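Side-chain contacts in polyketide synthase PksJ (Bacillus subtilis subsp. subtilis, PDB 4J1Q), which reduces alpha- and beta-keto groups of polyketide intermediates stereoselectively, probably using bound NADPH, as a ketoreductase domain of the bacillaene assembly line: residues I92-L95 and L96-K99; K131-E134 and I135-K139; P411-S414 and G415-F419; E434-L437 and Q438-K441. All blocks are in the same frame, centred on the assembly; numbering follows the deposited sequence.

Contact 1: I92-L95 and L96-K99; sequences IFEL and LQSK
Two donors meet the carbonyl oxygen of L95. The hydroxyl OG of S98 lies 3.0 Å from L95 O, and the amide N of K99 lies 3.2 Å from the same L95 O. The amide comes in the carbonyl plane, while the hydroxyl is tilted slightly from it. Two residues earlier, F93 O accepts the amide N of Q97 at 3.2 Å, in an almost straight bond (177° at the hydrogen). The side chains of the same two residues also meet. The amide carbon CD of Q97 sits over one face of the F93 ring, 3.9 Å above its plane and displaced toward the rim. Ring and amide planes are 35° apart, so the amide slants across the ring face. The amide nitrogen NE2 of Q97 comes within 3.4 Å of F93 CZ. The ring is placed there by its first torsion, which sets CG anti to the backbone N (chi1 163°). NE2 donates to the carbonyl oxygen of I299, which helps hold the amide over the ring, and the F93 ring itself stacks with that of F307.

This is the C-terminal end of helix 81-98. K99 is the first residue to leave helical geometry, and it also stands at the N-cap position of helix 100-105. The extra S98 bond thus falls just where one helix gives way to the next.

L96 lies one turn after I92, its CG 3.5 Å from I92 O. The bent chain of K99 starts beside L95 O. Its NZ ends in a salt bridge to E46, while on the helix flank E94 OE2 is hydrogen-bonded to N304 ND2.

Contact 2: K131-E134 and I135-K139; sequences KTAE and IEFSK
K131, T132 and A133 accept the amides of I135, E136 and F137 in the last i to i+4 backbone bonds of helix 126-136. The final bond, from F137 N to A133 O, is short at 2.8 Å but bent, with 133° at the hydrogen, and F137 is where the chain leaves helical geometry. The F137 ring stays close to the same carbonyl. Its CD1 is 3.1 Å from A133 O, which lies oblique to the ring, and 4.3 Å from A133 CB.

T132 and E136 lie side by side and point the same way. The methyl CG2 of T132 touches the carboxylate oxygen OE2 of E136 at 3.5 Å. The first torsion of T132 (chi1 -59°) sets this methyl anti to the backbone N, on the E136 side, and OG1 beside that N. Both polar ends are held from outside: OG1 of T132 by N345 N and G128 O, and the E136 carboxylate by the backbone N of G347 and of I299. I135 turns CG1 back over K131 O, 3.6 Å away. E134 extends to a salt bridge with K170 and also accepts the amide of A142.

The helix links strands 108-115 and 140-147 in a beta-alpha-beta unit. T132 packs on helix 349-370, and F137 on helix 100-105.

Contact 3: P411-S414 and G415-F419; sequences PTDS and GLKAF
K417 runs back along the turn over D413. Its CB lies 3.2 Å from D413 O, and its CG approaches the same D413 O to 3.0 Å, a tight contact. CD moves off to 3.7 Å from D413 O. CE then passes D413 CB at 4.2 Å. The chain is extended beyond CG, and this carries the ammonium NZ to 4.5 Å from D413 OD2. The charges are opposite but stand beyond salt-bridge range, so any attraction is probably modest. The D413 carboxylate reaches this side because its CG sits between the backbone N and the carbonyl carbon (chi1 61°).

The backbone is regular here. K417 N donates to D413 O, and the bond is short, 2.6 Å, with the donor nearly in line with the carbonyl. P411, at the N-cap position, gives its carbonyl oxygen to G415 N, and so the first turn of helix 412-425 is closed from just outside the helix.

On another side of the turn T412 and L416 lie alongside each other and point the same way. Methyl CG2 of T412 meets CD1 of L416 at 4.1 Å, while CG of L416 rests 3.4 Å from T412 O. The hydroxyl OG1 of T412 turns elsewhere and is hydrogen-bonded to E388 OE2.

The start of this helix packs against other elements. T412 and L416 touch helix 213-226, through L217 and E221, and the F419 ring meets F218 of that helix edge to face. S414 and A418 touch R23 of strand 22-31, and A418 reaches V432 of strand 429-435.

Contact 4: E434-L437 and Q438-K441; sequences EGQL and QKMK
Q436 and K439 lie side by side and point the same way. The amide oxygen OE1 of Q436 lies beside the end of the lysine chain, 3.4 Å from K439 CE and 3.5 Å from K439 NZ. Both chains are extended beyond CG, which keeps them alongside each other out to their ends. The other amide atom, NE2 of Q436, makes a weak hydrogen bond to H20 NE2.

L437 and M440 are set at a slant to each other. CD2 of L437 meets the methyl CE of M440 at 4.0 Å. The methionine chain is straight as far as its sulfur and bends only at chi3 (-74°). The straight part brings SD to G435, and the bend turns CE toward G435 O. SD is 3.6 Å from G435 N, and CE comes so near G435 O that the packing there looks tight. Through SD and CE, M440 reaches back from the first turn of the helix to the end of the strand before it.

Here strand 429-435 passes into helix 437-444. Q436 stands at the N-cap position, and its carbonyl oxygen accepts the amide N of M440 at 3.1 Å with 168° at the hydrogen. The next bond, K441 N to L437 O, is shorter at 2.8 Å. The catalytic subdomain has a Rossmann fold, as is usual for polyketide ketoreductases, and strand 429-435 lies beside its strand 377-383.

K441 starts out beside L437 O, with CB 3.4 Å from that oxygen. Its NZ then makes a long, weak ion pair with E186. L437, M440 and K441 all touch L24 of strand 22-31.

Overall arrangement
From the N terminus the four contacts follow in series. Each is local, so none closes a long loop and none nests or crosses. Contact 1 ends helix 81-98, and contact 2 ends helix 126-136. They touch where L96 CD1 packs on A133 CB at 3.6 Å, which ties the two helix ends together. Contact 3 starts helix 412-425. Contact 4 follows strand 429-435 into the last helix. These two also touch, with S414 OG 2.9 Å from E434 OE1. The two pairs do not touch: contacts 2 and 4 come to about 13 Å at their nearest atoms, while the centres of contacts 1 and 3 are about 38 Å apart, on opposite sides of the chain's centre.

Contact 1: I92-L95 and L96-K99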
ATOM      1  N   ILE A  92     -10.970 -11.679   6.679  1.00 42.91           N
ATOM      2  CA  ILE A  92      -9.736 -12.470   6.600  1.00 41.99           C
ATOM      3  C   ILE A  92      -9.072 -12.470   7.948  1.00 41.76           C
ATOM      4  O   ILE A  92      -8.582 -13.501   8.428  1.00 45.01           O
ATOM      5  CB  ILE A  92      -8.677 -11.888   5.633  1.00 40.70           C
ATOM      6  CG1 ILE A  92      -9.241 -11.694   4.216  1.00 40.01           C
ATOM      7  CG2 ILE A  92      -7.437 -12.772   5.636  1.00 38.38           C
ATOM      8  CD1 ILE A  92     -10.280 -12.703   3.834  1.00 46.74           C
ATOM      9  N   PHE A  93      -9.056 -11.292   8.551  1.00 39.27           N
ATOM     10  CA  PHE A  93      -8.373 -11.078   9.813  1.00 38.04           C
ATOM     11  C   PHE A  93      -9.015 -11.912  10.916  1.00 40.16           C
ATOM     12  O   PHE A  93      -8.310 -12.554  11.708  1.00 38.71           O
ATOM     13  CB  PHE A  93      -8.391  -9.579  10.124  1.00 35.70           C
ATOM     14  CG  PHE A  93      -8.087  -9.235  11.548  1.00 35.67           C
ATOM     15  CD1 PHE A  93      -6.805  -9.370  12.038  1.00 35.66           C
ATOM     16  CD2 PHE A  93      -9.041  -8.597  12.332  1.00 35.40           C
ATOM     17  CE1 PHE A  93      -6.501  -8.943  13.315  1.00 36.21           C
ATOM     18  CE2 PHE A  93      -8.746  -8.158  13.596  1.00 34.94           C
ATOM     19  CZ  PHE A  93      -7.462  -8.312  14.086  1.00 35.86           C
ATOM     20  N   GLU A  94     -10.345 -12.001  10.902  1.00 43.17           N
ATOM     21  CA  GLU A  94     -11.058 -12.756  11.950  1.00 48.82           C
ATOM     22  C   GLU A  94     -10.947 -14.249  11.705  1.00 46.93           C
ATOM     23  O   GLU A  94     -10.945 -15.029  12.629  1.00 48.39           O
ATOM     24  CB  GLU A  94     -12.527 -12.346  12.036  1.00 49.40           C
ATOM     25  CG  GLU A  94     -12.733 -10.916  12.505  1.00 53.00           C
ATOM     26  CD  GLU A  94     -14.191 -10.506  12.500  1.00 62.00           C
ATOM     27  OE1 GLU A  94     -14.931 -10.906  11.576  1.00 80.69           O
ATOM     28  OE2 GLU A  94     -14.609  -9.794  13.435  1.00 66.04           O
ATOM     29  N   LEU A  95     -10.836 -14.619  10.439  1.00 46.80           N
ATOM     30  CA  LEU A  95     -10.523 -15.980  10.052  1.00 45.99           C
ATOM     31  C   LEU A  95      -9.191 -16.471  10.629  1.00 46.65           C
ATOM     32  O   LEU A  95      -9.137 -17.508  11.262  1.00 52.91           O
ATOM     33  CB  LEU A  95     -10.524 -16.077   8.536  1.00 45.45           C
ATOM     34  CG  LEU A  95     -10.201 -17.427   7.930  1.00 48.71           C
ATOM     35  CD1 LEU A  95     -11.301 -18.444   8.242  1.00 49.09           C
ATOM     36  CD2 LEU A  95      -9.994 -17.274   6.436  1.00 46.97           C
ATOM     37  N   LEU A  96      -8.122 -15.708  10.442  1.00 48.55           N
ATOM     38  CA  LEU A  96      -6.814 -16.092  10.995  1.00 47.61           C
ATOM     39  C   LEU A  96      -6.888 -16.272  12.507  1.00 47.58           C
ATOM     40  O   LEU A  96      -6.485 -17.310  13.037  1.00 47.49           O
ATOM     41  CB  LEU A  96      -5.750 -15.042  10.675  1.00 43.56           C
ATOM     42  CG  LEU A  96      -5.429 -14.822   9.195  1.00 46.67           C
ATOM     43  CD1 LEU A  96      -4.569 -13.573   9.038  1.00 37.84           C
ATOM     44  CD2 LEU A  96      -4.728 -16.033   8.601  1.00 43.18           C
ATOM     45  N   GLN A  97      -7.346 -15.230  13.194  1.00 43.63           N
ATOM     46  CA  GLN A  97      -7.454 -15.263  14.648  1.00 46.67           C
ATOM     47  C   GLN A  97      -8.036 -16.580  15.123  1.00 52.71           C
ATOM     48  O   GLN A  97      -7.496 -17.205  16.029  1.00 53.19           O
ATOM     49  CB  GLN A  97      -8.340 -14.133  15.151  1.00 41.81           C
ATOM     50  CG  GLN A  97      -7.640 -12.800  15.222  1.00 39.47           C
ATOM     51  CD  GLN A  97      -8.556 -11.691  15.708  1.00 39.44           C
ATOM     52  OE1 GLN A  97      -9.760 -11.705  15.450  1.00 39.98           O
ATOM     53  NE2 GLN A  97      -7.989 -10.724  16.409  1.00 36.77           N
ATOM     54  N   SER A  98      -9.137 -16.989  14.495  1.00 55.67           N
ATOM     55  CA  SER A  98      -9.868 -18.184  14.906  1.00 66.85           C
ATOM     56  C   SER A  98      -9.015 -19.429  14.725  1.00 70.31           C
ATOM     57  O   SER A  98      -8.999 -20.308  15.578  1.00 82.38           O
ATOM     58  CB  SER A  98     -11.127 -18.347  14.059  1.00 66.69           C
ATOM     59  OG  SER A  98     -10.866 -19.209  12.965  1.00 68.22           O
ATOM     60  N   LYS A  99      -8.371 -19.525  13.571  1.00 68.72           N
ATOM     61  CA  LYS A  99      -7.646 -20.713  13.203  1.00 71.46           C
ATOM     62  C   LYS A  99      -6.321 -20.758  13.931  1.00 65.28           C
ATOM     63  O   LYS A  99      -5.484 -21.603  13.656  1.00 69.61           O
ATOM     64  CB  LYS A  99      -7.426 -20.750  11.688  1.00 71.12           C
ATOM     65  CG  LYS A  99      -8.714 -20.927  10.892  1.00 78.86           C
ATOM     66  CD  LYS A  99      -9.642 -21.951  11.531  1.00 82.04           C
ATOM     67  CE  LYS A  99      -9.664 -23.254  10.743  1.00 92.88           C
ATOM     68  NZ  LYS A  99     -10.776 -23.304   9.749  1.00 97.79           N
TER

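Contact 2: K131-E134 and I135-K139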
ATOM      1  N   LYS A 131       1.164 -11.756   3.733  1.00 30.07           N
ATOM      2  CA  LYS A 131       2.568 -11.715   4.088  1.00 32.31           C
ATOM      3  C   LYS A 131       2.820 -11.512   5.578  1.00 33.15           C
ATOM      4  O   LYS A 131       3.665 -12.191   6.158  1.00 35.76           O
ATOM      5  CB  LYS A 131       3.280 -10.633   3.282  1.00 33.68           C
ATOM      6  CG  LYS A 131       3.247 -10.933   1.797  1.00 36.16           C
ATOM      7  CD  LYS A 131       4.249 -10.062   1.056  1.00 41.09           C
ATOM      8  CE  LYS A 131       4.727 -10.791  -0.200  1.00 44.19           C
ATOM      9  NZ  LYS A 131       3.775 -10.556  -1.309  1.00 43.98           N
ATOM     10  N   THR A 132       2.048 -10.642   6.223  1.00 31.17           N
ATOM     11  CA  THR A 132       2.186 -10.486   7.670  1.00 30.91           C
ATOM     12  C   THR A 132       1.747 -11.750   8.392  1.00 32.64           C
ATOM     13  O   THR A 132       2.487 -12.278   9.197  1.00 35.42           O
ATOM     14  CB  THR A 132       1.414  -9.268   8.193  1.00 30.26           C
ATOM     15  OG1 THR A 132       1.916  -8.091   7.536  1.00 30.15           O
ATOM     16  CG2 THR A 132       1.577  -9.123   9.739  1.00 28.89           C
ATOM     17  N   ALA A 133       0.581 -12.276   8.033  1.00 32.78           N
ATOM     18  CA  ALA A 133       0.105 -13.545   8.583  1.00 34.87           C
ATOM     19  C   ALA A 133       1.161 -14.668   8.523  1.00 39.08           C
ATOM     20  O   ALA A 133       1.320 -15.412   9.501  1.00 39.30           O
ATOM     21  CB  ALA A 133      -1.182 -13.982   7.889  1.00 32.48           C
ATOM     22  N   GLU A 134       1.869 -14.791   7.382  1.00 40.05           N
ATOM     23  CA  GLU A 134       2.957 -15.796   7.221  1.00 43.28           C
ATOM     24  C   GLU A 134       4.121 -15.584   8.196  1.00 44.35           C
ATOM     25  O   GLU A 134       4.682 -16.541   8.714  1.00 43.13           O
ATOM     26  CB  GLU A 134       3.524 -15.787   5.798  1.00 43.54           C
ATOM     27  CG  GLU A 134       2.652 -16.481   4.764  1.00 47.13           C
ATOM     28  CD  GLU A 134       3.462 -17.044   3.596  1.00 53.57           C
ATOM     29  OE1 GLU A 134       2.928 -17.165   2.481  1.00 52.29           O
ATOM     30  OE2 GLU A 134       4.626 -17.441   3.804  1.00 62.24           O
ATOM     31  N   ILE A 135       4.511 -14.328   8.406  1.00 43.64           N
ATOM     32  CA  ILE A 135       5.562 -14.029   9.373  1.00 47.93           C
ATOM     33  C   ILE A 135       5.139 -14.401  10.809  1.00 48.93           C
ATOM     34  O   ILE A 135       5.930 -14.957  11.579  1.00 49.69           O
ATOM     35  CB  ILE A 135       5.991 -12.547   9.304  1.00 50.61           C
ATOM     36  CG1 ILE A 135       6.740 -12.267   7.982  1.00 50.35           C
ATOM     37  CG2 ILE A 135       6.854 -12.192  10.502  1.00 49.90           C
ATOM     38  CD1 ILE A 135       6.831 -10.788   7.634  1.00 44.73           C
ATOM     39  N   GLU A 136       3.876 -14.149  11.140  1.00 45.39           N
ATOM     40  CA  GLU A 136       3.375 -14.362  12.495  1.00 45.65           C
ATOM     41  C   GLU A 136       3.015 -15.826  12.728  1.00 47.39           C
ATOM     42  O   GLU A 136       3.003 -16.291  13.861  1.00 49.77           O
ATOM     43  CB  GLU A 136       2.164 -13.456  12.775  1.00 41.33           C
ATOM     44  CG  GLU A 136       2.543 -11.970  12.872  1.00 40.05           C
ATOM     45  CD  GLU A 136       1.372 -11.070  13.279  1.00 36.66           C
ATOM     46  OE1 GLU A 136       0.324 -11.604  13.700  1.00 35.55           O
ATOM     47  OE2 GLU A 136       1.493  -9.819  13.176  1.00 34.75           O
ATOM     48  N   PHE A 137       2.703 -16.539  11.653  1.00 45.36           N
ATOM     49  CA  PHE A 137       2.305 -17.935  11.760  1.00 47.36           C
ATOM     50  C   PHE A 137       3.232 -18.858  10.949  1.00 49.20           C
ATOM     51  O   PHE A 137       3.066 -19.009   9.751  1.00 47.86           O
ATOM     52  CB  PHE A 137       0.833 -18.112  11.344  1.00 47.08           C
ATOM     53  CG  PHE A 137      -0.139 -17.262  12.144  1.00 48.08           C
ATOM     54  CD1 PHE A 137      -0.897 -16.260  11.526  1.00 45.55           C
ATOM     55  CD2 PHE A 137      -0.270 -17.433  13.520  1.00 48.10           C
ATOM     56  CE1 PHE A 137      -1.790 -15.489  12.256  1.00 44.47           C
ATOM     57  CE2 PHE A 137      -1.113 -16.617  14.264  1.00 48.27           C
ATOM     58  CZ  PHE A 137      -1.872 -15.642  13.634  1.00 46.83           C
ATOM     59  N   SER A 138       4.217 -19.450  11.620  1.00 54.31           N
ATOM     60  CA  SER A 138       5.215 -20.338  11.002  1.00 59.04           C
ATOM     61  C   SER A 138       4.698 -21.258   9.883  1.00 59.19           C
ATOM     62  O   SER A 138       5.411 -21.544   8.928  1.00 61.56           O
ATOM     63  CB  SER A 138       5.883 -21.208  12.088  1.00 63.96           C
ATOM     64  OG  SER A 138       7.029 -20.588  12.638  1.00 70.17           O
ATOM     65  N   LYS A 139       3.518 -21.833  10.067  1.00 60.02           N
ATOM     66  CA  LYS A 139       3.125 -23.019   9.317  1.00 61.51           C
ATOM     67  C   LYS A 139       1.989 -22.714   8.357  1.00 57.64           C
ATOM     68  O   LYS A 139       1.275 -23.617   7.894  1.00 59.35           O
ATOM     69  CB  LYS A 139       2.728 -24.141  10.278  1.00 63.16           C
ATOM     70  CG  LYS A 139       3.821 -24.519  11.267  1.00 68.29           C
ATOM     71  CD  LYS A 139       3.531 -25.854  11.946  1.00 76.24           C
ATOM     72  CE  LYS A 139       4.539 -26.103  13.053  1.00 82.97           C
ATOM     73  NZ  LYS A 139       4.534 -27.513  13.527  1.00 94.52           N
TER

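Contact 3: P411-S414 and G415-F419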
ATOM      1  N   PRO A 411      18.571   8.131   5.441  1.00 68.47           N
ATOM      2  CA  PRO A 411      18.817   9.558   5.569  1.00 73.15           C
ATOM      3  C   PRO A 411      17.936  10.354   4.621  1.00 71.51           C
ATOM      4  O   PRO A 411      17.555   9.847   3.577  1.00 70.30           O
ATOM      5  CB  PRO A 411      20.304   9.717   5.188  1.00 74.37           C
ATOM      6  CG  PRO A 411      20.722   8.399   4.631  1.00 80.08           C
ATOM      7  CD  PRO A 411      19.797   7.366   5.207  1.00 72.80           C
ATOM      8  N   THR A 412      17.666  11.606   4.976  1.00 73.65           N
ATOM      9  CA  THR A 412      16.603  12.393   4.367  1.00 71.44           C
ATOM     10  C   THR A 412      16.869  12.750   2.904  1.00 76.98           C
ATOM     11  O   THR A 412      15.942  12.786   2.095  1.00 67.94           O
ATOM     12  CB  THR A 412      16.353  13.676   5.173  1.00 73.01           C
ATOM     13  OG1 THR A 412      16.378  13.355   6.568  1.00 75.80           O
ATOM     14  CG2 THR A 412      15.002  14.288   4.838  1.00 70.39           C
ATOM     15  N   ASP A 413      18.120  13.080   2.583  1.00 84.81           N
ATOM     16  CA  ASP A 413      18.509  13.386   1.194  1.00 88.85           C
ATOM     17  C   ASP A 413      18.436  12.142   0.319  1.00 84.47           C
ATOM     18  O   ASP A 413      17.953  12.192  -0.817  1.00 91.30           O
ATOM     19  CB  ASP A 413      19.924  13.971   1.138  1.00103.83           C
ATOM     20  CG  ASP A 413      20.975  13.015   1.682  1.00110.63           C
ATOM     21  OD1 ASP A 413      20.609  11.910   2.144  1.00115.21           O
ATOM     22  OD2 ASP A 413      22.165  13.378   1.669  1.00124.60           O
ATOM     23  N   SER A 414      18.941  11.029   0.844  1.00 78.56           N
ATOM     24  CA  SER A 414      18.833   9.754   0.173  1.00 72.96           C
ATOM     25  C   SER A 414      17.362   9.501  -0.174  1.00 67.74           C
ATOM     26  O   SER A 414      17.039   9.080  -1.279  1.00 66.46           O
ATOM     27  CB  SER A 414      19.372   8.645   1.077  1.00 76.12           C
ATOM     28  OG  SER A 414      19.731   7.496   0.329  1.00 81.07           O
ATOM     29  N   GLY A 415      16.477   9.805   0.776  1.00 64.32           N
ATOM     30  CA  GLY A 415      15.046   9.669   0.586  1.00 57.72           C
ATOM     31  C   GLY A 415      14.476  10.614  -0.449  1.00 56.63           C
ATOM     32  O   GLY A 415      13.650  10.223  -1.285  1.00 53.57           O
ATOM     33  N   LEU A 416      14.885  11.873  -0.368  1.00 58.99           N
ATOM     34  CA  LEU A 416      14.443  12.885  -1.308  1.00 60.28           C
ATOM     35  C   LEU A 416      14.987  12.578  -2.705  1.00 61.30           C
ATOM     36  O   LEU A 416      14.287  12.751  -3.708  1.00 58.54           O
ATOM     37  CB  LEU A 416      14.927  14.261  -0.855  1.00 68.86           C
ATOM     38  CG  LEU A 416      14.141  14.948   0.269  1.00 72.61           C
ATOM     39  CD1 LEU A 416      15.067  15.864   1.071  1.00 75.03           C
ATOM     40  CD2 LEU A 416      12.948  15.722  -0.286  1.00 71.86           C
ATOM     41  N   LYS A 417      16.211  12.062  -2.761  1.00 62.72           N
ATOM     42  CA  LYS A 417      16.775  11.637  -4.023  1.00 69.21           C
ATOM     43  C   LYS A 417      15.956  10.509  -4.633  1.00 64.99           C
ATOM     44  O   LYS A 417      15.554  10.578  -5.791  1.00 64.08           O
ATOM     45  CB  LYS A 417      18.246  11.241  -3.870  1.00 78.16           C
ATOM     46  CG  LYS A 417      19.151  12.411  -3.506  1.00 90.43           C
ATOM     47  CD  LYS A 417      20.612  11.995  -3.373  1.00 97.48           C
ATOM     48  CE  LYS A 417      21.425  13.062  -2.635  1.00105.14           C
ATOM     49  NZ  LYS A 417      22.897  12.861  -2.783  1.00 99.79           N
ATOM     50  N   ALA A 418      15.632   9.512  -3.817  1.00 62.84           N
ATOM     51  CA  ALA A 418      14.798   8.399  -4.262  1.00 59.50           C
ATOM     52  C   ALA A 418      13.410   8.888  -4.680  1.00 53.69           C
ATOM     53  O   ALA A 418      12.858   8.464  -5.681  1.00 52.33           O
ATOM     54  CB  ALA A 418      14.677   7.379  -3.153  1.00 59.82           C
ATOM     55  N   PHE A 419      12.900   9.857  -3.948  1.00 52.82           N
ATOM     56  CA  PHE A 419      11.629  10.451  -4.288  1.00 50.72           C
ATOM     57  C   PHE A 419      11.647  11.051  -5.682  1.00 53.81           C
ATOM     58  O   PHE A 419      10.741  10.794  -6.463  1.00 52.68           O
ATOM     59  CB  PHE A 419      11.248  11.496  -3.261  1.00 48.07           C
ATOM     60  CG  PHE A 419      10.015  12.279  -3.621  1.00 47.69           C
ATOM     61  CD1 PHE A 419       8.742  11.773  -3.373  1.00 44.86           C
ATOM     62  CD2 PHE A 419      10.132  13.590  -4.112  1.00 50.24           C
ATOM     63  CE1 PHE A 419       7.612  12.523  -3.662  1.00 45.04           C
ATOM     64  CE2 PHE A 419       9.011  14.355  -4.380  1.00 49.03           C
ATOM     65  CZ  PHE A 419       7.747  13.848  -4.108  1.00 47.96           C
TER

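Contact 4: E434-L437 and Q438-K441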
ATOM      1  N   GLU A 434      17.056   1.174   2.127  1.00 75.56           N
ATOM      2  CA  GLU A 434      18.427   1.650   2.381  1.00 74.16           C
ATOM      3  C   GLU A 434      19.127   0.758   3.390  1.00 76.83           C
ATOM      4  O   GLU A 434      18.583   0.466   4.438  1.00 78.69           O
ATOM      5  CB  GLU A 434      18.429   3.094   2.904  1.00 75.94           C
ATOM      6  CG  GLU A 434      18.552   4.163   1.828  1.00 79.43           C
ATOM      7  CD  GLU A 434      19.827   4.974   1.932  1.00 79.68           C
ATOM      8  OE1 GLU A 434      19.888   5.911   2.756  1.00 85.04           O
ATOM      9  OE2 GLU A 434      20.753   4.691   1.154  1.00 90.72           O
ATOM     10  N   GLY A 435      20.363   0.375   3.107  1.00 84.54           N
ATOM     11  CA  GLY A 435      21.048  -0.613   3.930  1.00 87.81           C
ATOM     12  C   GLY A 435      22.199  -1.168   3.141  1.00 92.73           C
ATOM     13  O   GLY A 435      22.582  -0.593   2.138  1.00100.47           O
ATOM     14  N   GLN A 436      22.716  -2.321   3.542  1.00 96.29           N
ATOM     15  CA  GLN A 436      23.790  -2.949   2.790  1.00103.50           C
ATOM     16  C   GLN A 436      23.270  -3.740   1.584  1.00 99.26           C
ATOM     17  O   GLN A 436      22.439  -4.633   1.734  1.00 97.32           O
ATOM     18  CB  GLN A 436      24.632  -3.839   3.709  1.00120.12           C
ATOM     19  CG  GLN A 436      25.372  -3.065   4.797  1.00131.33           C
ATOM     20  CD  GLN A 436      26.028  -3.963   5.825  1.00137.31           C
ATOM     21  OE1 GLN A 436      25.483  -5.004   6.201  1.00140.41           O
ATOM     22  NE2 GLN A 436      27.191  -3.540   6.316  1.00145.11           N
ATOM     23  N   LEU A 437      23.789  -3.431   0.395  1.00103.73           N
ATOM     24  CA  LEU A 437      23.221  -3.926  -0.864  1.00104.96           C
ATOM     25  C   LEU A 437      23.118  -5.445  -0.953  1.00106.73           C
ATOM     26  O   LEU A 437      22.079  -5.972  -1.347  1.00110.23           O
ATOM     27  CB  LEU A 437      23.999  -3.387  -2.073  1.00108.89           C
ATOM     28  CG  LEU A 437      23.781  -1.928  -2.487  1.00112.52           C
ATOM     29  CD1 LEU A 437      24.804  -1.525  -3.543  1.00119.28           C
ATOM     30  CD2 LEU A 437      22.360  -1.695  -2.984  1.00103.62           C
ATOM     31  N   GLN A 438      24.213  -6.145  -0.673  1.00110.89           N
ATOM     32  CA  GLN A 438      24.254  -7.588  -0.893  1.00113.91           C
ATOM     33  C   GLN A 438      23.312  -8.358   0.037  1.00108.92           C
ATOM     34  O   GLN A 438      22.674  -9.320  -0.382  1.00106.73           O
ATOM     35  CB  GLN A 438      25.689  -8.133  -0.834  1.00117.24           C
ATOM     36  CG  GLN A 438      26.416  -8.073  -2.179  1.00128.08           C
ATOM     37  CD  GLN A 438      27.564  -9.067  -2.303  1.00140.15           C
ATOM     38  OE1 GLN A 438      28.443  -9.132  -1.443  1.00151.79           O
ATOM     39  NE2 GLN A 438      27.594  -9.800  -3.413  1.00134.01           N
ATOM     40  N   LYS A 439      23.164  -7.880   1.269  1.00113.29           N
ATOM     41  CA  LYS A 439      22.188  -8.457   2.186  1.00117.40           C
ATOM     42  C   LYS A 439      20.771  -8.241   1.677  1.00114.35           C
ATOM     43  O   LYS A 439      19.963  -9.171   1.638  1.00127.64           O
ATOM     44  CB  LYS A 439      22.341  -7.867   3.584  1.00118.36           C
ATOM     45  CG  LYS A 439      23.418  -8.547   4.412  1.00131.46           C
ATOM     46  CD  LYS A 439      23.413  -8.042   5.844  1.00135.01           C
ATOM     47  CE  LYS A 439      24.748  -8.297   6.525  1.00138.24           C
ATOM     48  NZ  LYS A 439      24.705  -7.890   7.955  1.00143.69           N
ATOM     49  N   MET A 440      20.484  -7.013   1.268  1.00108.61           N
ATOM     50  CA  MET A 440      19.165  -6.675   0.756  1.00101.09           C
ATOM     51  C   MET A 440      18.833  -7.527  -0.467  1.00100.19           C
ATOM     52  O   MET A 440      17.851  -8.270  -0.469  1.00 98.69           O
ATOM     53  CB  MET A 440      19.079  -5.179   0.432  1.00 95.66           C
ATOM     54  CG  MET A 440      19.203  -4.280   1.657  1.00 90.14           C
ATOM     55  SD  MET A 440      18.998  -2.514   1.357  1.00 87.17           S
ATOM     56  CE  MET A 440      20.548  -2.141   0.545  1.00 89.78           C
ATOM     57  N   LYS A 441      19.701  -7.474  -1.471  1.00 98.49           N
ATOM     58  CA  LYS A 441      19.489  -8.225  -2.704  1.00100.00           C
ATOM     59  C   LYS A 441      19.371  -9.718  -2.437  1.00103.20           C
ATOM     60  O   LYS A 441      18.570 -10.408  -3.066  1.00100.93           O
ATOM     61  CB  LYS A 441      20.617  -7.955  -3.697  1.00 99.47           C
ATOM     62  CG  LYS A 441      20.504  -6.608  -4.383  1.00104.44           C
ATOM     63  CD  LYS A 441      21.565  -6.449  -5.454  1.00107.22           C
ATOM     64  CE  LYS A 441      21.674  -4.996  -5.889  1.00113.77           C
ATOM     65  NZ  LYS A 441      22.914  -4.740  -6.679  1.00121.84           N
TER